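Local atomic coordinates of SAG family member (Sag19) (Eimeria tenella, PDB entry 6ZZB), a protein that is a major surface antigen of the parasite, of unknown molecular function, probably related in fold to the CAP proteins. Residues A144-G149 with F182-K187; P95-I100 with V205-F210; I128-P131 with E135-C138; I56-R61 with G70-A75. All blocks are in the same frame, centred on the assembly; numbering follows the deposited sequence.

How the contacts relate
All four contacts meet around one mixed sheet and the helices packed on it, and none surrounds a known active site or ligand. Contacts 1 and 4 are the closest in space, with centres about 11 Å apart, and Arg61 joins them: its NH1 lies 2.8 Å from Leu183 O. Contacts 2 and 3, centres about 14 Å apart, lie on neighbouring strands, 203-211 and 126-131, and Leu206 O stands 2.9 Å from Ile128 N. Contacts 1 and 2 lie on opposite sides of the chain's centre, about 16 Å from centre to centre, yet Phe210 reaches Phe182. Contacts 3 and 4, centres about 19 Å apart, are linked by the disulfide from Cys138 to Cys53, on the helix of contact 4.

Contact 1 (A144-G149 with F182-K187); sequences ATYTAG and FLLSEK
Leu183, in the last turn of helix 175-183, starts its side chain toward helix 138-155, and its CD1 comes 4.2 Å from CG2 of Thr145. The two side chains meet at a slant, and CD1 also lies at the edge of the Tyr146 ring, near the ring plane and 4.5 Å from CD1 of the tyrosine. Leu184, where the chain leaves helical geometry, makes the closer approach. Its CD1 stands 3.8 Å from Tyr146 CE1 and its CD2 4.1 Å from the same ring atom, so one aromatic corner is received by both branches of the leucine fork. The two side chains run at about a right angle to each other. Tyr146 reaches that far because its CG is trans to the backbone N (chi1 179°), which swings the ring toward Leu184 although its first bond runs alongside. Past Leu184 the chain turns off: Ser185 OG accepts from Lys187 N at 2.9 Å in an ST turn. The hydroxyl of Thr145 takes no part in the apolar seam, being hydrogen-bonded to Asn176 and Asn179 of helix 175-183. Leu229 of helix 223-231 touches both Tyr146 and Leu184. The seam between the segments is thus purely apolar and buried, held by contacts of leucine methyls with a threonine methyl and the tyrosine ring, while the polar tie between the two helices is made by Thr145 and the asparagines.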
loop_
_atom_site.group_PDB
_atom_site.type_symbol
_atom_site.label_atom_id
_atom_site.label_comp_id
_atom_site.label_asym_id
_atom_site.label_seq_id
_atom_site.Cartn_x
_atom_site.Cartn_y
_atom_site.Cartn_z
ATOM N N ALA A 144 -12.008 -2.796 1.366
ATOM C CA ALA A 144 -12.467 -1.654 2.165
ATOM C C ALA A 144 -11.630 -0.433 1.783
ATOM O O ALA A 144 -12.196 0.676 1.696
ATOM C CB ALA A 144 -12.396 -1.939 3.634
ATOM N N THR A 145 -10.305 -0.560 1.612
ATOM C CA THR A 145 -9.485 0.626 1.283
ATOM C C THR A 145 -9.852 1.092 -0.108
ATOM O O THR A 145 -9.836 2.323 -0.366
ATOM C CB THR A 145 -7.978 0.354 1.458
ATOM O OG1 THR A 145 -7.312 1.600 1.680
ATOM C CG2 THR A 145 -7.332 -0.365 0.303
ATOM N N TYR A 146 -10.144 0.186 -1.011
ATOM C CA TYR A 146 -10.495 0.533 -2.390
ATOM C C TYR A 146 -11.776 1.370 -2.371
ATOM O O TYR A 146 -11.812 2.456 -2.994
ATOM C CB TYR A 146 -10.665 -0.735 -3.229
ATOM C CG TYR A 146 -11.059 -0.436 -4.645
ATOM C CD1 TYR A 146 -10.108 -0.187 -5.624
ATOM C CD2 TYR A 146 -12.392 -0.353 -4.993
ATOM C CE1 TYR A 146 -10.470 0.089 -6.929
ATOM C CE2 TYR A 146 -12.770 -0.056 -6.296
ATOM C CZ TYR A 146 -11.805 0.175 -7.259
ATOM O OH TYR A 146 -12.195 0.468 -8.545
ATOM N N THR A 147 -12.807 0.892 -1.698
ATOM C CA THR A 147 -14.119 1.586 -1.721
ATOM C C THR A 147 -13.917 2.961 -1.098
ATOM O O THR A 147 -14.339 3.990 -1.700
ATOM C CB THR A 147 -15.154 0.746 -0.988
ATOM O OG1 THR A 147 -15.317 -0.434 -1.780
ATOM C CG2 THR A 147 -16.467 1.499 -0.812
ATOM N N ALA A 148 -13.325 3.032 0.075
ATOM C CA ALA A 148 -13.126 4.299 0.806
ATOM C C ALA A 148 -12.231 5.227 -0.020
ATOM O O ALA A 148 -12.490 6.450 -0.066
ATOM C CB ALA A 148 -12.593 4.078 2.188
ATOM N N GLY A 149 -11.174 4.715 -0.623
ATOM C CA GLY A 149 -10.208 5.555 -1.344
ATOM C C GLY A 149 -10.799 6.072 -2.638
ATOM O O GLY A 149 -10.571 7.259 -2.931
ATOM N N PHE A 182 -2.016 3.371 -5.812
ATOM C CA PHE A 182 -1.036 2.278 -6.033
ATOM C C PHE A 182 -1.742 1.080 -6.642
ATOM O O PHE A 182 -1.223 0.467 -7.584
ATOM C CB PHE A 182 -0.356 1.873 -4.730
ATOM C CG PHE A 182 0.721 2.806 -4.303
ATOM C CD1 PHE A 182 2.018 2.628 -4.760
ATOM C CD2 PHE A 182 0.449 3.880 -3.476
ATOM C CE1 PHE A 182 3.021 3.488 -4.366
ATOM C CE2 PHE A 182 1.455 4.756 -3.102
ATOM C CZ PHE A 182 2.740 4.580 -3.582
ATOM N N LEU A 183 -2.905 0.724 -6.136
ATOM C CA LEU A 183 -3.644 -0.458 -6.614
ATOM C C LEU A 183 -3.928 -0.329 -8.111
ATOM O O LEU A 183 -3.910 -1.355 -8.812
ATOM C CB LEU A 183 -4.969 -0.624 -5.873
ATOM C CG LEU A 183 -4.859 -1.158 -4.454
ATOM C CD1 LEU A 183 -6.137 -0.917 -3.683
ATOM C CD2 LEU A 183 -4.532 -2.644 -4.474
ATOM N N LEU A 184 -4.285 0.862 -8.548
ATOM C CA LEU A 184 -4.761 1.104 -9.938
ATOM C C LEU A 184 -3.694 1.785 -10.778
ATOM O O LEU A 184 -4.050 2.331 -11.866
ATOM C CB LEU A 184 -6.027 1.960 -9.879
ATOM C CG LEU A 184 -7.202 1.305 -9.183
ATOM C CD1 LEU A 184 -8.425 2.197 -9.323
ATOM C CD2 LEU A 184 -7.521 -0.069 -9.728
ATOM N N SER A 185 -2.446 1.780 -10.359
ATOM C CA SER A 185 -1.351 2.453 -11.096
ATOM C C SER A 185 -0.996 1.645 -12.361
ATOM O O SER A 185 -0.788 0.429 -12.270
ATOM C CB SER A 185 -0.154 2.598 -10.217
ATOM O OG SER A 185 0.948 3.110 -10.954
ATOM N N GLU A 186 -0.934 2.330 -13.502
ATOM C CA GLU A 186 -0.316 1.801 -14.743
ATOM C C GLU A 186 1.178 1.561 -14.520
ATOM O O GLU A 186 1.720 0.724 -15.195
ATOM C CB GLU A 186 -0.541 2.787 -15.896
ATOM C CG GLU A 186 -1.863 2.588 -16.596
ATOM C CD GLU A 186 -1.806 1.625 -17.768
ATOM O OE1 GLU A 186 -0.780 0.910 -17.918
ATOM O OE2 GLU A 186 -2.782 1.600 -18.540
ATOM N N LYS A 187 1.817 2.225 -13.559
ATOM C CA LYS A 187 3.252 1.951 -13.245
ATOM C C LYS A 187 3.384 0.635 -12.460
ATOM O O LYS A 187 4.504 0.122 -12.426
ATOM C CB LYS A 187 3.921 3.031 -12.398
ATOM C CG LYS A 187 4.079 4.392 -13.043
ATOM C CD LYS A 187 4.639 5.402 -12.083
ATOM C CE LYS A 187 6.090 5.115 -11.803
ATOM N NZ LYS A 187 6.793 6.275 -11.219
#

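Contact 2 (P95-I100 with V205-F210); sequences PTAPKI and VLFCYF
Ile100 and Phe207 are brought together by two first torsions: in Ile100 (chi1 -70°) CG2 lies trans to the backbone N, with CG1 trans to the carbonyl carbon, and in Phe207 (chi1 -180°) it is CG that lies trans to the N. The isoleucine methyl is thereby set down over the middle of the phenylalanine ring. CG2 is 3.5 Å from the ring centroid and only 10° off the ring normal, a clear CH-pi contact. All six ring carbons lie at similar range from that methyl, CD2 being the nearest at 3.5 Å. The other branch of Ile100 passes outside the ring, its CD1 3.8 Å from Phe207 CE2. Ala97, one helical turn earlier, meets the same ring differently: its CA sits at the ring edge, near the plane, 4.1 Å from CD2, and its CB is 4.2 Å from that carbon. One aromatic ring is therefore touched over a face by Ile100 and along an edge by Ala97. The helix start that presents these residues is N-capped by Thr96, whose OG1 accepts a weak bond of 3.4 Å from Lys99 N. Helix 97-105 thus packs on strand 203-211, which runs between strands 126-131 and 190-196 and is tied to the latter by the Cys208-Cys193 disulfide as well. Val127 adds to the packing on Phe207, Ser192 touches Ala97, and Leu84 of helix 77-86 packs against Ile100.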
loop_
_atom_site.group_PDB
_atom_site.type_symbol
_atom_site.label_atom_id
_atom_site.label_comp_id
_atom_site.label_asym_id
_atom_site.label_seq_id
_atom_site.Cartn_x
_atom_site.Cartn_y
_atom_site.Cartn_z
ATOM N N PRO A 95 15.770 -3.750 2.510
ATOM C CA PRO A 95 14.347 -3.637 2.856
ATOM C C PRO A 95 13.449 -4.498 1.970
ATOM O O PRO A 95 13.676 -4.614 0.756
ATOM C CB PRO A 95 14.050 -2.145 2.705
ATOM C CG PRO A 95 15.085 -1.695 1.677
ATOM C CD PRO A 95 16.323 -2.489 2.049
ATOM N N THR A 96 12.449 -5.061 2.592
ATOM C CA THR A 96 11.452 -5.946 1.967
ATOM C C THR A 96 10.084 -5.589 2.535
ATOM O O THR A 96 10.030 -4.856 3.549
ATOM C CB THR A 96 11.761 -7.410 2.255
ATOM O OG1 THR A 96 11.671 -7.532 3.677
ATOM C CG2 THR A 96 13.125 -7.865 1.776
ATOM N N ALA A 97 9.009 -6.098 1.964
ATOM C CA ALA A 97 7.675 -5.806 2.503
ATOM C C ALA A 97 7.564 -6.251 3.951
ATOM O O ALA A 97 7.047 -5.494 4.775
ATOM C CB ALA A 97 6.605 -6.359 1.611
ATOM N N PRO A 98 8.022 -7.456 4.360
ATOM C CA PRO A 98 7.917 -7.817 5.771
ATOM C C PRO A 98 8.665 -6.845 6.684
ATOM O O PRO A 98 8.151 -6.465 7.728
ATOM C CB PRO A 98 8.528 -9.220 5.835
ATOM C CG PRO A 98 8.304 -9.770 4.452
ATOM C CD PRO A 98 8.451 -8.598 3.516
ATOM N N LYS A 99 9.865 -6.446 6.292
ATOM C CA LYS A 99 10.664 -5.549 7.152
ATOM C C LYS A 99 9.993 -4.192 7.249
ATOM O O LYS A 99 10.052 -3.548 8.313
ATOM C CB LYS A 99 12.077 -5.392 6.641
ATOM C CG LYS A 99 12.858 -6.684 6.658
ATOM C CD LYS A 99 14.183 -6.544 5.945
ATOM C CE LYS A 99 15.030 -7.792 6.027
ATOM N NZ LYS A 99 16.328 -7.572 5.350
ATOM N N ILE A 100 9.379 -3.711 6.181
ATOM C CA ILE A 100 8.690 -2.403 6.211
ATOM C C ILE A 100 7.419 -2.527 7.047
ATOM O O ILE A 100 7.142 -1.602 7.838
ATOM C CB ILE A 100 8.426 -1.897 4.789
ATOM C CG1 ILE A 100 9.747 -1.501 4.140
ATOM C CG2 ILE A 100 7.430 -0.747 4.796
ATOM C CD1 ILE A 100 9.677 -1.319 2.627
ATOM N N VAL A 205 0.037 -4.018 10.848
ATOM C CA VAL A 205 0.116 -3.277 9.561
ATOM C C VAL A 205 0.264 -4.265 8.405
ATOM O O VAL A 205 1.161 -5.116 8.441
ATOM C CB VAL A 205 1.276 -2.273 9.544
ATOM C CG1 VAL A 205 1.408 -1.555 8.213
ATOM C CG2 VAL A 205 1.078 -1.242 10.655
ATOM N N LEU A 206 -0.551 -4.087 7.374
ATOM C CA LEU A 206 -0.362 -4.664 6.030
ATOM C C LEU A 206 0.331 -3.636 5.171
ATOM O O LEU A 206 -0.163 -2.489 5.070
ATOM C CB LEU A 206 -1.718 -5.038 5.448
ATOM C CG LEU A 206 -1.727 -5.418 3.967
ATOM C CD1 LEU A 206 -0.952 -6.691 3.710
ATOM C CD2 LEU A 206 -3.149 -5.580 3.491
ATOM N N PHE A 207 1.410 -4.039 4.523
ATOM C CA PHE A 207 2.138 -3.200 3.560
ATOM C C PHE A 207 2.271 -3.968 2.269
ATOM O O PHE A 207 2.748 -5.108 2.297
ATOM C CB PHE A 207 3.510 -2.824 4.093
ATOM C CG PHE A 207 4.301 -1.958 3.158
ATOM C CD1 PHE A 207 3.923 -0.639 2.993
ATOM C CD2 PHE A 207 5.398 -2.434 2.452
ATOM C CE1 PHE A 207 4.630 0.184 2.125
ATOM C CE2 PHE A 207 6.062 -1.606 1.558
ATOM C CZ PHE A 207 5.685 -0.310 1.422
ATOM N N CYS A 208 1.921 -3.348 1.159
ATOM C CA CYS A 208 2.180 -3.915 -0.179
ATOM C C CYS A 208 3.050 -2.945 -0.959
ATOM O O CYS A 208 2.668 -1.778 -1.149
ATOM C CB CYS A 208 0.897 -4.171 -0.938
ATOM S SG CYS A 208 -0.245 -5.369 -0.227
ATOM N N TYR A 209 4.181 -3.437 -1.442
ATOM C CA TYR A 209 5.120 -2.666 -2.256
ATOM C C TYR A 209 4.883 -2.995 -3.720
ATOM O O TYR A 209 4.931 -4.179 -4.092
ATOM C CB TYR A 209 6.577 -2.973 -1.891
ATOM C CG TYR A 209 7.518 -2.054 -2.611
ATOM C CD1 TYR A 209 7.689 -0.768 -2.157
ATOM C CD2 TYR A 209 8.193 -2.410 -3.762
ATOM C CE1 TYR A 209 8.465 0.146 -2.825
ATOM C CE2 TYR A 209 9.015 -1.526 -4.416
ATOM C CZ TYR A 209 9.178 -0.243 -3.934
ATOM O OH TYR A 209 9.995 0.652 -4.549
ATOM N N PHE A 210 4.638 -1.968 -4.519
ATOM C CA PHE A 210 4.412 -2.090 -5.967
ATOM C C PHE A 210 5.669 -1.656 -6.711
ATOM O O PHE A 210 6.243 -0.623 -6.411
ATOM C CB PHE A 210 3.225 -1.227 -6.383
ATOM C CG PHE A 210 1.924 -1.657 -5.757
ATOM C CD1 PHE A 210 1.600 -1.296 -4.448
ATOM C CD2 PHE A 210 1.009 -2.432 -6.451
ATOM C CE1 PHE A 210 0.422 -1.703 -3.860
ATOM C CE2 PHE A 210 -0.187 -2.824 -5.865
ATOM C CZ PHE A 210 -0.486 -2.464 -4.571
#

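Contact 3 (I128-P131 with E135-C138); sequences IPFP and EFNC
Phe130 and Phe136 carry the contact, and it is an aromatic one. Their rings are turned 55° to each other with centroids 5.5 Å apart, an oblique pair. The far end of Phe130 does the touching: CZ lies 3.6 Å from Phe136 CD1, while CE1 is 3.9 Å from that same atom. Seen from Phe136, the partner arrives at the ring edge, near its plane. Phe130 holds its ring out toward the loop with CG placed between the backbone N and the carbonyl carbon (chi1 59°), whereas Phe136 extends with CG opposite its N (chi1 177°). The pair bridges the short connection between strand 126-131 and helix 138-155, so that the strand's end and the approach to the helix pack against each other across the turn. Further apolar contacts extend it, since Leu141 of the helix and Ala195 of strand 190-196 touch both rings. The backbone N of Cys138 also lies close, 3.7 Å above the Phe136 ring plane and offset toward the rim.

Polar and covalent links flank the pair. Asn137 N-caps the helix, its OD1 accepting from Ala140 N, and Cys138 is joined by a disulfide to Cys53 of helix 50-61.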
loop_
_atom_site.group_PDB
_atom_site.type_symbol
_atom_site.label_atom_id
_atom_site.label_comp_id
_atom_site.label_asym_id
_atom_site.label_seq_id
_atom_site.Cartn_x
_atom_site.Cartn_y
_atom_site.Cartn_z
ATOM N N ILE A 128 -2.264 -0.545 5.245
ATOM C CA ILE A 128 -3.545 -0.727 5.967
ATOM C C ILE A 128 -3.261 -1.205 7.379
ATOM O O ILE A 128 -2.882 -2.359 7.582
ATOM C CB ILE A 128 -4.488 -1.696 5.248
ATOM C CG1 ILE A 128 -4.773 -1.276 3.815
ATOM C CG2 ILE A 128 -5.760 -1.850 6.057
ATOM C CD1 ILE A 128 -5.586 -2.269 3.016
ATOM N N PRO A 129 -3.457 -0.346 8.389
ATOM C CA PRO A 129 -3.439 -0.816 9.771
ATOM C C PRO A 129 -4.718 -1.595 10.076
ATOM O O PRO A 129 -5.748 -1.334 9.467
ATOM C CB PRO A 129 -3.384 0.471 10.590
ATOM C CG PRO A 129 -3.061 1.570 9.603
ATOM C CD PRO A 129 -3.654 1.105 8.288
ATOM N N PHE A 130 -4.614 -2.585 10.956
ATOM C CA PHE A 130 -5.801 -3.356 11.408
ATOM C C PHE A 130 -5.573 -3.725 12.861
ATOM O O PHE A 130 -4.452 -3.833 13.323
ATOM C CB PHE A 130 -6.087 -4.532 10.478
ATOM C CG PHE A 130 -4.977 -5.540 10.329
ATOM C CD1 PHE A 130 -3.920 -5.305 9.456
ATOM C CD2 PHE A 130 -5.007 -6.754 11.009
ATOM C CE1 PHE A 130 -2.909 -6.245 9.288
ATOM C CE2 PHE A 130 -4.007 -7.694 10.841
ATOM C CZ PHE A 130 -2.943 -7.438 9.997
ATOM N N PRO A 131 -6.650 -3.813 13.681
ATOM C CA PRO A 131 -6.466 -4.018 15.109
ATOM C C PRO A 131 -5.768 -5.343 15.414
ATOM O O PRO A 131 -5.965 -6.336 14.727
ATOM C CB PRO A 131 -7.893 -4.041 15.687
ATOM C CG PRO A 131 -8.751 -3.395 14.609
ATOM C CD PRO A 131 -8.072 -3.726 13.297
ATOM N N GLU A 135 -8.690 -10.984 13.008
ATOM C CA GLU A 135 -8.150 -11.953 12.026
ATOM C C GLU A 135 -7.783 -11.197 10.737
ATOM O O GLU A 135 -8.605 -10.367 10.292
ATOM C CB GLU A 135 -9.164 -13.059 11.739
ATOM C CG GLU A 135 -8.576 -14.218 10.967
ATOM C CD GLU A 135 -9.591 -15.274 10.580
ATOM O OE1 GLU A 135 -10.689 -15.284 11.177
ATOM O OE2 GLU A 135 -9.282 -16.075 9.677
ATOM N N PHE A 136 -6.609 -11.487 10.166
ATOM C CA PHE A 136 -6.142 -10.897 8.879
ATOM C C PHE A 136 -7.000 -11.446 7.744
ATOM O O PHE A 136 -7.081 -12.681 7.596
ATOM C CB PHE A 136 -4.673 -11.237 8.591
ATOM C CG PHE A 136 -4.173 -10.716 7.271
ATOM C CD1 PHE A 136 -3.809 -9.387 7.142
ATOM C CD2 PHE A 136 -4.087 -11.510 6.143
ATOM C CE1 PHE A 136 -3.384 -8.867 5.942
ATOM C CE2 PHE A 136 -3.644 -11.006 4.943
ATOM C CZ PHE A 136 -3.275 -9.679 4.839
ATOM N N ASN A 137 -7.616 -10.570 6.931
ATOM C CA ASN A 137 -8.410 -10.955 5.746
ATOM C C ASN A 137 -8.024 -9.987 4.622
ATOM O O ASN A 137 -8.512 -8.852 4.656
ATOM C CB ASN A 137 -9.896 -10.925 6.098
ATOM C CG ASN A 137 -10.821 -11.258 4.951
ATOM O OD1 ASN A 137 -10.424 -11.310 3.788
ATOM N ND2 ASN A 137 -12.070 -11.543 5.299
ATOM N N CYS A 138 -7.121 -10.382 3.752
ATOM C CA CYS A 138 -6.571 -9.433 2.745
ATOM C C CYS A 138 -7.716 -8.958 1.847
ATOM O O CYS A 138 -7.784 -7.759 1.521
ATOM C CB CYS A 138 -5.459 -9.977 1.861
ATOM S SG CYS A 138 -4.567 -8.565 1.164
#

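Contact 4 (I56-R61 with G70-A75); sequences IINKLR and GTLAKA
Asn58 and Leu72 meet through two nearly straight hydrogen bonds. The amide oxygen OD1 of Asn58 accepts from Leu72 N at 2.8 Å, and its ND2 gives a hydrogen to Leu72 O at 3.0 Å, in the carbonyl plane and on a lone pair. One side-chain amide thus pairs with both backbone groups of a single residue, which fixes its rotation. A turn later, Arg61 grips Gly70 O side-on with two nitrogens: NE at 2.8 Å, nearly along the C=O axis, and NH2 at 3.0 Å on a more bent bond. The oxygen lies in the guanidinium plane. Over one face of that group sits Leu72, its CD2 3.7 Å from Arg61 CZ, while Leu72 CD1 meets Ile57 CG2 at 3.7 Å. Leu72 is therefore held by its backbone and packed by its side chain at once.

What sets Arg61 in place is partly its own bend at chi3 (62°), which folds the guanidinium back toward Gly70, and partly its NH1, which is hydrogen-bonded to Leu183 O and Ser185 O. Leu183 closes helix 175-183 and Ser185 lies just past its end. Helix 50-61 thus lies against the chain leading into strand 73-74, which runs parallel to strand 190-196; Val191 of that strand and Phe210 of strand 203-211 touch Leu72, and Ile142 of helix 138-155 packs on Ile57.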
loop_
_atom_site.group_PDB
_atom_site.type_symbol
_atom_site.label_atom_id
_atom_site.label_comp_id
_atom_site.label_asym_id
_atom_site.label_seq_id
_atom_site.Cartn_x
_atom_site.Cartn_y
_atom_site.Cartn_z
ATOM N N ILE A 56 -7.463 -10.427 -5.014
ATOM C CA ILE A 56 -8.331 -9.221 -4.855
ATOM C C ILE A 56 -7.687 -8.048 -5.598
ATOM O O ILE A 56 -8.416 -7.291 -6.269
ATOM C CB ILE A 56 -8.652 -8.905 -3.384
ATOM C CG1 ILE A 56 -9.641 -7.733 -3.277
ATOM C CG2 ILE A 56 -7.425 -8.606 -2.543
ATOM C CD1 ILE A 56 -10.905 -7.924 -4.056
ATOM N N ILE A 57 -6.374 -7.872 -5.546
ATOM C CA ILE A 57 -5.714 -6.756 -6.262
ATOM C C ILE A 57 -6.027 -6.882 -7.751
ATOM O O ILE A 57 -6.406 -5.889 -8.401
ATOM C CB ILE A 57 -4.205 -6.718 -5.970
ATOM C CG1 ILE A 57 -3.964 -6.350 -4.500
ATOM C CG2 ILE A 57 -3.523 -5.760 -6.913
ATOM C CD1 ILE A 57 -2.543 -6.522 -4.027
ATOM N N ASN A 58 -5.858 -8.078 -8.310
ATOM C CA ASN A 58 -6.044 -8.250 -9.770
ATOM C C ASN A 58 -7.533 -8.197 -10.145
ATOM O O ASN A 58 -7.783 -7.711 -11.277
ATOM C CB ASN A 58 -5.351 -9.523 -10.236
ATOM C CG ASN A 58 -3.869 -9.311 -10.398
ATOM O OD1 ASN A 58 -3.408 -8.222 -10.731
ATOM N ND2 ASN A 58 -3.085 -10.364 -10.209
ATOM N N LYS A 59 -8.431 -8.581 -9.247
ATOM C CA LYS A 59 -9.895 -8.424 -9.476
ATOM C C LYS A 59 -10.191 -6.926 -9.613
ATOM O O LYS A 59 -10.813 -6.491 -10.611
ATOM C CB LYS A 59 -10.699 -9.068 -8.355
ATOM C CG LYS A 59 -12.202 -8.877 -8.489
ATOM C CD LYS A 59 -13.000 -9.887 -7.714
ATOM C CE LYS A 59 -14.438 -9.456 -7.507
ATOM N NZ LYS A 59 -14.551 -8.541 -6.348
ATOM N N LEU A 60 -9.677 -6.115 -8.696
ATOM C CA LEU A 60 -9.943 -4.652 -8.715
ATOM C C LEU A 60 -9.335 -4.000 -9.965
ATOM O O LEU A 60 -9.933 -3.040 -10.486
ATOM C CB LEU A 60 -9.424 -4.017 -7.419
ATOM C CG LEU A 60 -10.160 -4.452 -6.159
ATOM C CD1 LEU A 60 -9.441 -3.991 -4.908
ATOM C CD2 LEU A 60 -11.581 -3.908 -6.135
ATOM N N ARG A 61 -8.187 -4.458 -10.469
ATOM C CA ARG A 61 -7.552 -3.850 -11.660
ATOM C C ARG A 61 -8.292 -4.262 -12.939
ATOM O O ARG A 61 -8.121 -3.566 -13.950
ATOM C CB ARG A 61 -6.072 -4.219 -11.730
ATOM C CG ARG A 61 -5.267 -3.622 -10.592
ATOM C CD ARG A 61 -3.826 -4.113 -10.676
ATOM N NE ARG A 61 -3.086 -3.742 -11.868
ATOM C CZ ARG A 61 -2.418 -2.620 -12.066
ATOM N NH1 ARG A 61 -2.371 -1.676 -11.133
ATOM N NH2 ARG A 61 -1.750 -2.409 -13.189
ATOM N N GLY A 70 -3.007 -3.789 -16.689
ATOM C CA GLY A 70 -2.353 -5.106 -16.635
ATOM C C GLY A 70 -2.560 -5.765 -15.288
ATOM O O GLY A 70 -2.764 -5.036 -14.289
ATOM N N THR A 71 -2.546 -7.098 -15.242
ATOM C CA THR A 71 -2.492 -7.864 -13.973
ATOM C C THR A 71 -1.084 -7.715 -13.392
ATOM O O THR A 71 -0.125 -7.439 -14.104
ATOM C CB THR A 71 -2.836 -9.353 -14.139
ATOM O OG1 THR A 71 -1.871 -9.818 -15.078
ATOM C CG2 THR A 71 -4.272 -9.591 -14.569
ATOM N N LEU A 72 -1.019 -7.850 -12.079
ATOM C CA LEU A 72 0.277 -7.834 -11.378
ATOM C C LEU A 72 0.721 -9.261 -11.081
ATOM O O LEU A 72 -0.116 -10.121 -10.809
ATOM C CB LEU A 72 0.125 -7.078 -10.062
ATOM C CG LEU A 72 -0.452 -5.666 -10.166
ATOM C CD1 LEU A 72 -0.426 -5.026 -8.779
ATOM C CD2 LEU A 72 0.346 -4.834 -11.132
ATOM N N ALA A 73 2.026 -9.409 -11.096
ATOM C CA ALA A 73 2.699 -10.642 -10.647
ATOM C C ALA A 73 3.302 -10.410 -9.272
ATOM O O ALA A 73 3.462 -9.256 -8.842
ATOM C CB ALA A 73 3.766 -11.033 -11.622
ATOM N N LYS A 74 3.691 -11.474 -8.620
ATOM C CA LYS A 74 4.457 -11.394 -7.363
ATOM C C LYS A 74 5.813 -10.754 -7.614
ATOM O O LYS A 74 6.550 -11.139 -8.564
ATOM C CB LYS A 74 4.632 -12.787 -6.788
ATOM C CG LYS A 74 5.551 -12.874 -5.590
ATOM C CD LYS A 74 5.436 -14.240 -4.961
ATOM C CE LYS A 74 6.244 -14.357 -3.697
ATOM N NZ LYS A 74 6.182 -15.759 -3.215
ATOM N N ALA A 75 6.203 -9.812 -6.771
ATOM C CA ALA A 75 7.575 -9.287 -6.693
ATOM C C ALA A 75 8.314 -10.100 -5.635
ATOM O O ALA A 75 7.771 -10.335 -4.545
ATOM C CB ALA A 75 7.580 -7.814 -6.340
#